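Lysine cyclodeaminase (Streptomyces pristinaespiralis, PDB 5YU3) converts L-lysine to pipecolic acid with loss of ammonia, a cyclodeamination that probably proceeds through transient oxidation by its bound NAD. Local coordinates at residues Val224-Asp236 with Arg292-Phe304. Residues are numbered along the deposited sequence; the frame is centred on the assembly and turned at random.
Sequences VREHLHINAVGAD and RQDTLSVFDSTGF. With NA (sodium ion), chain E; NAD (nicotinamide-adenine-dinucleotide), chain F; PRO (proline), chain G.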
ATOM      1  N   VAL A 224      26.111  11.853  30.190  1.00 25.36           N
ATOM      2  CA  VAL A 224      25.680  12.755  29.131  1.00 23.96           C
ATOM      3  C   VAL A 224      25.494  14.137  29.742  1.00 26.61           C
ATOM      4  O   VAL A 224      25.388  14.296  30.959  1.00 23.89           O
ATOM      5  CB  VAL A 224      24.375  12.285  28.455  1.00 22.69           C
ATOM      6  CG1 VAL A 224      24.573  10.920  27.788  1.00 21.86           C
ATOM      7  CG2 VAL A 224      23.253  12.221  29.478  1.00 21.84           C
ATOM      8  N   ARG A 225      25.456  15.146  28.882  1.00 19.85           N
ATOM      9  CA  ARG A 225      25.205  16.490  29.372  1.00 23.44           C
ATOM     10  C   ARG A 225      23.778  16.603  29.890  1.00 24.88           C
ATOM     11  O   ARG A 225      22.861  15.942  29.399  1.00 22.14           O
ATOM     12  CB  ARG A 225      25.457  17.507  28.270  1.00 26.76           C
ATOM     13  CG  ARG A 225      26.786  17.278  27.601  1.00 28.82           C
ATOM     14  CD  ARG A 225      27.793  18.257  28.103  1.00 37.95           C
ATOM     15  NE  ARG A 225      27.739  19.474  27.312  1.00 36.48           N
ATOM     16  CZ  ARG A 225      28.673  19.833  26.441  1.00 39.20           C
ATOM     17  NH1 ARG A 225      29.745  19.067  26.260  1.00 39.28           N
ATOM     18  NH2 ARG A 225      28.537  20.957  25.761  1.00 32.93           N
ATOM     19  N   GLU A 226      23.603  17.466  30.897  1.00 23.25           N
ATOM     20  CA  GLU A 226      22.319  17.578  31.580  1.00 23.48           C
ATOM     21  C   GLU A 226      21.196  17.958  30.625  1.00 20.38           C
ATOM     22  O   GLU A 226      20.062  17.505  30.797  1.00 20.46           O
ATOM     23  CB  GLU A 226      22.415  18.610  32.703  1.00 28.12           C
ATOM     24  CG  GLU A 226      21.189  18.639  33.609  1.00 33.13           C
ATOM     25  CD  GLU A 226      21.289  19.706  34.679  1.00 40.07           C
ATOM     26  OE1 GLU A 226      22.314  20.430  34.701  1.00 44.71           O
ATOM     27  OE2 GLU A 226      20.333  19.832  35.482  1.00 35.67           O
ATOM     28  N   HIS A 227      21.499  18.761  29.609  1.00 18.76           N
ATOM     29  CA  HIS A 227      20.501  19.300  28.688  1.00 18.57           C
ATOM     30  C   HIS A 227      20.362  18.494  27.405  1.00 21.94           C
ATOM     31  O   HIS A 227      19.628  18.924  26.507  1.00 17.95           O
ATOM     32  CB  HIS A 227      20.859  20.737  28.330  1.00 21.04           C
ATOM     33  CG  HIS A 227      22.224  20.874  27.732  1.00 22.05           C
ATOM     34  ND1 HIS A 227      23.368  20.961  28.500  1.00 23.44           N
ATOM     35  CD2 HIS A 227      22.634  20.906  26.440  1.00 20.34           C
ATOM     36  CE1 HIS A 227      24.422  21.058  27.707  1.00 24.31           C
ATOM     37  NE2 HIS A 227      24.004  21.033  26.452  1.00 21.23           N
ATOM     38  N   LEU A 228      21.046  17.353  27.295  1.00 17.32           N
ATOM     39  CA  LEU A 228      21.103  16.610  26.035  1.00 16.60           C
ATOM     40  C   LEU A 228      19.713  16.331  25.472  1.00 19.23           C
ATOM     41  O   LEU A 228      18.795  15.927  26.199  1.00 17.68           O
ATOM     42  CB  LEU A 228      21.854  15.287  26.242  1.00 16.90           C
ATOM     43  CG  LEU A 228      21.808  14.284  25.075  1.00 18.24           C
ATOM     44  CD1 LEU A 228      22.488  14.871  23.822  1.00 15.40           C
ATOM     45  CD2 LEU A 228      22.443  12.963  25.445  1.00 18.60           C
ATOM     46  N   HIS A 229      19.558  16.568  24.169  1.00 15.35           N
ATOM     47  CA  HIS A 229      18.399  16.102  23.419  1.00 13.97           C
ATOM     48  C   HIS A 229      18.832  15.067  22.390  1.00 14.48           C
ATOM     49  O   HIS A 229      19.796  15.290  21.649  1.00 15.82           O
ATOM     50  CB  HIS A 229      17.682  17.245  22.701  1.00 14.31           C
ATOM     51  CG  HIS A 229      16.586  16.754  21.819  1.00 17.46           C
ATOM     52  ND1 HIS A 229      15.459  16.140  22.322  1.00 17.28           N
ATOM     53  CD2 HIS A 229      16.465  16.723  20.468  1.00 15.50           C
ATOM     54  CE1 HIS A 229      14.677  15.772  21.319  1.00 17.78           C
ATOM     55  NE2 HIS A 229      15.261  16.120  20.185  1.00 18.79           N
ATOM     56  N   ILE A 230      18.103  13.954  22.319  1.00 13.88           N
ATOM     57  CA  ILE A 230      18.393  12.887  21.367  1.00 16.29           C
ATOM     58  C   ILE A 230      17.217  12.750  20.413  1.00 18.01           C
ATOM     59  O   ILE A 230      16.074  12.606  20.859  1.00 14.66           O
ATOM     60  CB  ILE A 230      18.649  11.539  22.059  1.00 15.69           C
ATOM     61  CG1 ILE A 230      19.741  11.660  23.125  1.00 16.74           C
ATOM     62  CG2 ILE A 230      19.006  10.467  21.002  1.00 15.80           C
ATOM     63  CD1 ILE A 230      19.959  10.360  23.911  1.00 19.22           C
ATOM     64  N   ASN A 231      17.499  12.774  19.106  1.00 14.14           N
ATOM     65  CA  ASN A 231      16.536  12.323  18.104  1.00 15.18           C
ATOM     66  C   ASN A 231      16.842  10.859  17.818  1.00 15.36           C
ATOM     67  O   ASN A 231      17.878  10.540  17.225  1.00 15.21           O
ATOM     68  CB  ASN A 231      16.613  13.164  16.825  1.00 14.16           C
ATOM     69  CG  ASN A 231      16.483  14.643  17.091  1.00 13.10           C
ATOM     70  OD1 ASN A 231      15.417  15.133  17.470  1.00 13.92           O
ATOM     71  ND2 ASN A 231      17.580  15.375  16.895  1.00 14.83           N
ATOM     72  N   ALA A 232      15.968   9.966  18.282  1.00 14.59           N
ATOM     73  CA  ALA A 232      16.130   8.531  18.062  1.00 14.00           C
ATOM     74  C   ALA A 232      15.396   8.186  16.769  1.00 15.10           C
ATOM     75  O   ALA A 232      14.168   8.095  16.739  1.00 15.44           O
ATOM     76  CB  ALA A 232      15.600   7.747  19.258  1.00 15.31           C
ATOM     77  N   VAL A 233      16.148   8.039  15.678  1.00 15.35           N
ATOM     78  CA  VAL A 233      15.540   8.050  14.347  1.00 15.84           C
ATOM     79  C   VAL A 233      15.475   6.637  13.787  1.00 15.22           C
ATOM     80  O   VAL A 233      14.554   6.303  13.028  1.00 16.17           O
ATOM     81  CB  VAL A 233      16.317   8.987  13.400  1.00 16.41           C
ATOM     82  CG1 VAL A 233      15.786   8.886  11.964  1.00 18.05           C
ATOM     83  CG2 VAL A 233      16.224  10.418  13.905  1.00 14.88           C
ATOM     84  N   GLY A 234      16.455   5.803  14.148  1.00 16.58           N
ATOM     85  CA  GLY A 234      16.487   4.427  13.684  1.00 16.94           C
ATOM     86  C   GLY A 234      15.189   3.711  14.008  1.00 19.98           C
ATOM     87  O   GLY A 234      14.652   3.878  15.103  1.00 21.34           O
ATOM     88  N   ALA A 235      14.659   2.951  13.051  1.00 17.35           N
ATOM     89  CA  ALA A 235      13.339   2.335  13.167  1.00 19.87           C
ATOM     90  C   ALA A 235      13.111   1.442  11.963  1.00 20.85           C
ATOM     91  O   ALA A 235      13.238   1.907  10.829  1.00 21.65           O
ATOM     92  CB  ALA A 235      12.215   3.380  13.232  1.00 20.02           C
ATOM     93  N   ASP A 236      12.790   0.171  12.199  1.00 19.05           N
ATOM     94  CA  ASP A 236      12.453  -0.740  11.112  1.00 21.71           C
ATOM     95  C   ASP A 236      11.732  -1.979  11.633  1.00 22.63           C
ATOM     96  O   ASP A 236      10.499  -2.054  11.566  1.00 22.18           O
ATOM     97  CB  ASP A 236      13.710  -1.107  10.312  1.00 19.75           C
ATOM     98  CG  ASP A 236      14.907  -1.471  11.199  1.00 21.86           C
ATOM     99  OD1 ASP A 236      15.915  -0.725  11.175  1.00 21.09           O
ATOM    100  OD2 ASP A 236      14.859  -2.518  11.881  1.00 22.20           O
ATOM    101  N   ARG A 292      11.873  21.642  29.382  1.00 23.70           N
ATOM    102  CA  ARG A 292      12.475  20.354  29.055  1.00 22.22           C
ATOM    103  C   ARG A 292      13.730  20.483  28.192  1.00 18.32           C
ATOM    104  O   ARG A 292      14.425  19.479  27.970  1.00 18.81           O
ATOM    105  CB  ARG A 292      11.450  19.459  28.355  1.00 24.29           C
ATOM    106  CG  ARG A 292      10.105  19.335  29.076  1.00 26.10           C
ATOM    107  CD  ARG A 292      10.219  18.772  30.484  1.00 34.05           C
ATOM    108  NE  ARG A 292       8.892  18.538  31.061  1.00 40.75           N
ATOM    109  CZ  ARG A 292       8.597  18.621  32.359  1.00 40.62           C
ATOM    110  NH1 ARG A 292       9.534  18.930  33.250  1.00 33.87           N
ATOM    111  NH2 ARG A 292       7.354  18.393  32.767  1.00 36.94           N
ATOM    112  N   GLN A 293      14.046  21.679  27.696  1.00 19.59           N
ATOM    113  CA  GLN A 293      15.320  21.836  27.007  1.00 22.03           C
ATOM    114  C   GLN A 293      16.483  21.574  27.947  1.00 23.31           C
ATOM    115  O   GLN A 293      17.516  21.048  27.523  1.00 20.44           O
ATOM    116  CB  GLN A 293      15.441  23.235  26.406  1.00 23.49           C
ATOM    117  CG  GLN A 293      14.582  23.469  25.178  1.00 24.83           C
ATOM    118  CD  GLN A 293      14.587  24.931  24.763  1.00 29.46           C
ATOM    119  OE1 GLN A 293      15.234  25.762  25.401  1.00 34.07           O
ATOM    120  NE2 GLN A 293      13.872  25.251  23.694  1.00 26.26           N
ATOM    121  N   ASP A 294      16.325  21.914  29.228  1.00 20.59           N
ATOM    122  CA  ASP A 294      17.429  21.881  30.179  1.00 23.69           C
ATOM    123  C   ASP A 294      17.598  20.546  30.886  1.00 23.53           C
ATOM    124  O   ASP A 294      18.466  20.442  31.759  1.00 27.43           O
ATOM    125  CB  ASP A 294      17.253  22.994  31.214  1.00 25.05           C
ATOM    126  CG  ASP A 294      17.233  24.359  30.578  1.00 31.49           C
ATOM    127  OD1 ASP A 294      18.018  24.575  29.635  1.00 33.75           O
ATOM    128  OD2 ASP A 294      16.420  25.205  31.000  1.00 42.18           O
ATOM    129  N   THR A 295      16.809  19.530  30.537  1.00 17.50           N
ATOM    130  CA  THR A 295      16.985  18.181  31.047  1.00 18.14           C
ATOM    131  C   THR A 295      17.041  17.217  29.874  1.00 20.26           C
ATOM    132  O   THR A 295      16.845  17.606  28.718  1.00 16.06           O
ATOM    133  CB  THR A 295      15.862  17.773  32.020  1.00 26.39           C
ATOM    134  OG1 THR A 295      14.584  18.140  31.486  1.00 26.98           O
ATOM    135  CG2 THR A 295      16.031  18.495  33.298  1.00 33.91           C
ATOM    136  N   LEU A 296      17.322  15.956  30.180  1.00 18.66           N
ATOM    137  CA  LEU A 296      17.450  14.939  29.142  1.00 17.66           C
ATOM    138  C   LEU A 296      16.117  14.718  28.439  1.00 18.47           C
ATOM    139  O   LEU A 296      15.089  14.493  29.086  1.00 17.99           O
ATOM    140  CB  LEU A 296      17.945  13.620  29.753  1.00 18.62           C
ATOM    141  CG  LEU A 296      18.007  12.431  28.789  1.00 20.40           C
ATOM    142  CD1 LEU A 296      19.015  12.700  27.681  1.00 23.40           C
ATOM    143  CD2 LEU A 296      18.366  11.137  29.553  1.00 21.95           C
ATOM    144  N   SER A 297      16.130  14.795  27.107  1.00 17.48           N
ATOM    145  CA  SER A 297      14.935  14.578  26.304  1.00 16.96           C
ATOM    146  C   SER A 297      15.246  13.640  25.142  1.00 16.47           C
ATOM    147  O   SER A 297      16.373  13.584  24.639  1.00 16.57           O
ATOM    148  CB  SER A 297      14.348  15.917  25.771  1.00 17.18           C
ATOM    149  OG  SER A 297      15.344  16.696  25.105  1.00 13.84           O
ATOM    150  N   VAL A 298      14.230  12.891  24.725  1.00 16.19           N
ATOM    151  CA  VAL A 298      14.336  11.988  23.586  1.00 16.26           C
ATOM    152  C   VAL A 298      13.116  12.202  22.706  1.00 17.45           C
ATOM    153  O   VAL A 298      11.984  12.161  23.197  1.00 15.37           O
ATOM    154  CB  VAL A 298      14.414  10.512  24.010  1.00 17.96           C
ATOM    155  CG1 VAL A 298      14.284   9.605  22.779  1.00 16.62           C
ATOM    156  CG2 VAL A 298      15.709  10.241  24.759  1.00 16.47           C
ATOM    157  N   PHE A 299      13.352  12.433  21.416  1.00 13.70           N
ATOM    158  CA  PHE A 299      12.302  12.416  20.399  1.00 14.23           C
ATOM    159  C   PHE A 299      12.371  11.043  19.749  1.00 16.08           C
ATOM    160  O   PHE A 299      13.360  10.716  19.080  1.00 13.44           O
ATOM    161  CB  PHE A 299      12.501  13.538  19.376  1.00 13.78           C
ATOM    162  CG  PHE A 299      11.670  13.390  18.106  1.00 14.01           C
ATOM    163  CD1 PHE A 299      10.325  13.036  18.164  1.00 16.73           C
ATOM    164  CD2 PHE A 299      12.241  13.636  16.861  1.00 15.32           C
ATOM    165  CE1 PHE A 299       9.554  12.911  16.998  1.00 16.71           C
ATOM    166  CE2 PHE A 299      11.484  13.531  15.687  1.00 15.12           C
ATOM    167  CZ  PHE A 299      10.130  13.158  15.754  1.00 15.04           C
ATOM    168  N   ASP A 300      11.346  10.229  19.993  1.00 15.29           N
ATOM    169  CA  ASP A 300      11.249   8.882  19.437  1.00 15.40           C
ATOM    170  C   ASP A 300      10.584   8.980  18.071  1.00 16.41           C
ATOM    171  O   ASP A 300       9.361   9.106  17.972  1.00 15.47           O
ATOM    172  CB  ASP A 300      10.458   7.974  20.373  1.00 15.28           C
ATOM    173  CG  ASP A 300      10.583   6.512  20.002  1.00 18.16           C
ATOM    174  OD1 ASP A 300      11.452   6.177  19.165  1.00 17.14           O
ATOM    175  OD2 ASP A 300       9.832   5.683  20.572  1.00 16.83           O
ATOM    176  N   SER A 301      11.400   8.926  17.015  1.00 14.95           N
ATOM    177  CA  SER A 301      10.955   9.140  15.643  1.00 14.73           C
ATOM    178  C   SER A 301      10.791   7.790  14.956  1.00 13.65           C
ATOM    179  O   SER A 301      11.722   6.971  14.941  1.00 16.48           O
ATOM    180  CB  SER A 301      11.956  10.015  14.881  1.00 15.61           C
ATOM    181  OG  SER A 301      11.528  10.261  13.545  1.00 17.33           O
ATOM    182  N   THR A 302       9.601   7.551  14.407  1.00 15.75           N
ATOM    183  CA  THR A 302       9.341   6.371  13.598  1.00 14.58           C
ATOM    184  C   THR A 302       8.929   6.707  12.178  1.00 17.25           C
ATOM    185  O   THR A 302       9.042   5.837  11.303  1.00 17.32           O
ATOM    186  CB  THR A 302       8.239   5.501  14.231  1.00 17.24           C
ATOM    187  OG1 THR A 302       7.009   6.242  14.274  1.00 17.56           O
ATOM    188  CG2 THR A 302       8.644   5.090  15.645  1.00 18.27           C
ATOM    189  N   GLY A 303       8.486   7.941  11.927  1.00 16.36           N
ATOM    190  CA  GLY A 303       7.998   8.356  10.621  1.00 17.72           C
ATOM    191  C   GLY A 303       6.538   7.986  10.462  1.00 17.12           C
ATOM    192  O   GLY A 303       6.133   6.887  10.849  1.00 19.78           O
ATOM    193  N   PHE A 304       5.723   8.889   9.931  1.00 17.13           N
ATOM    194  CA  PHE A 304       4.356   8.498   9.643  1.00 15.42           C
ATOM    195  C   PHE A 304       3.885   9.231   8.396  1.00 17.53           C
ATOM    196  O   PHE A 304       4.443  10.260   7.993  1.00 15.44           O
ATOM    197  CB  PHE A 304       3.417   8.694  10.865  1.00 14.37           C
ATOM    198  CG  PHE A 304       3.257  10.114  11.343  1.00 15.63           C
ATOM    199  CD1 PHE A 304       4.278  10.762  12.042  1.00 15.79           C
ATOM    200  CD2 PHE A 304       2.051  10.780  11.164  1.00 15.64           C
ATOM    201  CE1 PHE A 304       4.112  12.058  12.507  1.00 15.15           C
ATOM    202  CE2 PHE A 304       1.875  12.084  11.628  1.00 16.18           C
ATOM    203  CZ  PHE A 304       2.909  12.722  12.304  1.00 16.12           C
TER
HETATM  204 NA    NA E 401      12.948   5.534  16.878  1.00 17.26          NA
HETATM  205  PA  NAD F 402      21.895   3.642   5.876  1.00 17.23           P
HETATM  206  O1A NAD F 402      22.126   2.197   5.558  1.00 14.49           O
HETATM  207  O2A NAD F 402      22.158   4.699   4.822  1.00 17.31           O
HETATM  208  O5B NAD F 402      22.831   4.035   7.124  1.00 16.86           O
HETATM  209  C5B NAD F 402      22.761   3.277   8.338  1.00 15.14           C
HETATM  210  C4B NAD F 402      24.154   3.316   8.949  1.00 18.06           C
HETATM  211  O4B NAD F 402      24.112   2.727  10.251  1.00 17.93           O
HETATM  212  C3B NAD F 402      25.152   2.483   8.140  1.00 16.62           C
HETATM  213  O3B NAD F 402      26.242   3.317   7.689  1.00 19.53           O
HETATM  214  C2B NAD F 402      25.631   1.428   9.123  1.00 17.75           C
HETATM  215  O2B NAD F 402      27.010   1.092   8.988  1.00 20.57           O
HETATM  216  C1B NAD F 402      25.378   2.108  10.450  1.00 18.05           C
HETATM  217  N9A NAD F 402      25.288   1.231  11.637  1.00 17.83           N
HETATM  218  C8A NAD F 402      24.758  -0.010  11.732  1.00 19.93           C
HETATM  219  N7A NAD F 402      24.851  -0.469  13.021  1.00 17.46           N
HETATM  220  C5A NAD F 402      25.446   0.506  13.749  1.00 17.36           C
HETATM  221  C6A NAD F 402      25.860   0.705  15.151  1.00 17.08           C
HETATM  222  N6A NAD F 402      25.643  -0.253  16.082  1.00 19.49           N
HETATM  223  N1A NAD F 402      26.434   1.885  15.475  1.00 18.69           N
HETATM  224  C2A NAD F 402      26.666   2.867  14.583  1.00 19.09           C
HETATM  225  N3A NAD F 402      26.332   2.752  13.287  1.00 17.27           N
HETATM  226  C4A NAD F 402      25.729   1.620  12.831  1.00 18.51           C
HETATM  227  O3  NAD F 402      20.360   3.773   6.391  1.00 15.95           O
HETATM  228  PN  NAD F 402      19.544   5.119   6.681  1.00 15.48           P
HETATM  229  O1N NAD F 402      20.498   6.150   7.237  1.00 15.26           O
HETATM  230  O2N NAD F 402      18.711   5.431   5.457  1.00 14.77           O
HETATM  231  O5D NAD F 402      18.511   4.646   7.826  1.00 15.95           O
HETATM  232  C5D NAD F 402      18.963   4.448   9.166  1.00 17.58           C
HETATM  233  C4D NAD F 402      17.763   4.097  10.045  1.00 13.84           C
HETATM  234  O4D NAD F 402      16.795   5.144   9.987  1.00 15.61           O
HETATM  235  C3D NAD F 402      17.051   2.845   9.563  1.00 17.91           C
HETATM  236  O3D NAD F 402      16.586   2.107  10.715  1.00 17.09           O
HETATM  237  C2D NAD F 402      15.844   3.391   8.833  1.00 15.50           C
HETATM  238  O2D NAD F 402      14.779   2.439   8.711  1.00 16.79           O
HETATM  239  C1D NAD F 402      15.513   4.567   9.728  1.00 16.39           C
HETATM  240  N1N NAD F 402      14.635   5.570   9.138  1.00 15.63           N
HETATM  241  C2N NAD F 402      13.793   6.218   9.955  1.00 16.08           C
HETATM  242  C3N NAD F 402      12.924   7.183   9.466  1.00 16.30           C
HETATM  243  C7N NAD F 402      12.019   7.887  10.422  1.00 16.72           C
HETATM  244  O7N NAD F 402      11.098   8.561  10.007  1.00 15.43           O
HETATM  245  N7N NAD F 402      12.281   7.790  11.737  1.00 14.79           N
HETATM  246  C4N NAD F 402      12.951   7.518   8.109  1.00 17.82           C
HETATM  247  C5N NAD F 402      13.860   6.847   7.293  1.00 15.91           C
HETATM  248  C6N NAD F 402      14.707   5.876   7.830  1.00 16.73           C
HETATM  249  N   PRO G 403      10.503   4.123   8.651  1.00 27.81           N
HETATM  250  CA  PRO G 403      10.739   4.735   7.238  1.00 32.93           C
HETATM  251  C   PRO G 403       9.648   5.796   6.919  1.00 24.76           C
HETATM  252  O   PRO G 403       9.569   6.072   5.708  1.00 24.80           O
HETATM  253  CB  PRO G 403      10.700   3.713   6.469  1.00 27.65           C
HETATM  254  CG  PRO G 403      11.403   2.557   7.352  1.00 30.30           C
HETATM  255  CD  PRO G 403      11.444   2.989   8.572  1.00 26.46           C
HETATM  256  OXT PRO G 403       8.924   6.379   7.802  1.00 20.56           O
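His229 and Ser297 open a run of four parallel bridges, ending at Ala232–Asp300, that joins neighbouring strands of the Rossmann-type NAD-binding domain; strand axes lie 4.7 Å apart at 16°. Backbone bonds alternate, from Ser297 N–Leu228 O through to Ser301 N–Ala232 O.

On the face toward helix 115-133, the His229 ring swings across to the other strand because CG is anti to the backbone N (chi1 174°). ND1 hydrogen-bonds Ser297 OG at 2.8 Å, near the ring plane. NE2 donates to Asn231 OD1 at 2.9 Å, approaching from above the carbonyl plane, so both ring nitrogens are gripped, fixing the ring's rotation. A leucine in its place would probably leave Ser297 OG and Asn231 OD1 without their ring-nitrogen partners. Ser130 and Ser206 hold Asn231 ND2. Asn231 OD1 also lies at the edge of the Phe299 ring, 3.6 Å from CD2, with amide and ring planes 82° apart.

On the opposite face of the sheet, Val298 CG2 packs on Ile230 CB and CG1 on Ala232 CB, both at 4.2 Å.

At the C-terminal ends of the two strands, Ala232 O, Gly234 O and Ser301 O bind sodium together with Asp300 OD1 (2.8 Å), whose carboxylate is fixed by backbone N of Glu266 (to OD1) and Cys267 (to OD2). Both segments hold the nicotinamide amide: NAD N7N donates to Val233 O at 3.0 Å and to Ser301 OG at 3.2 Å.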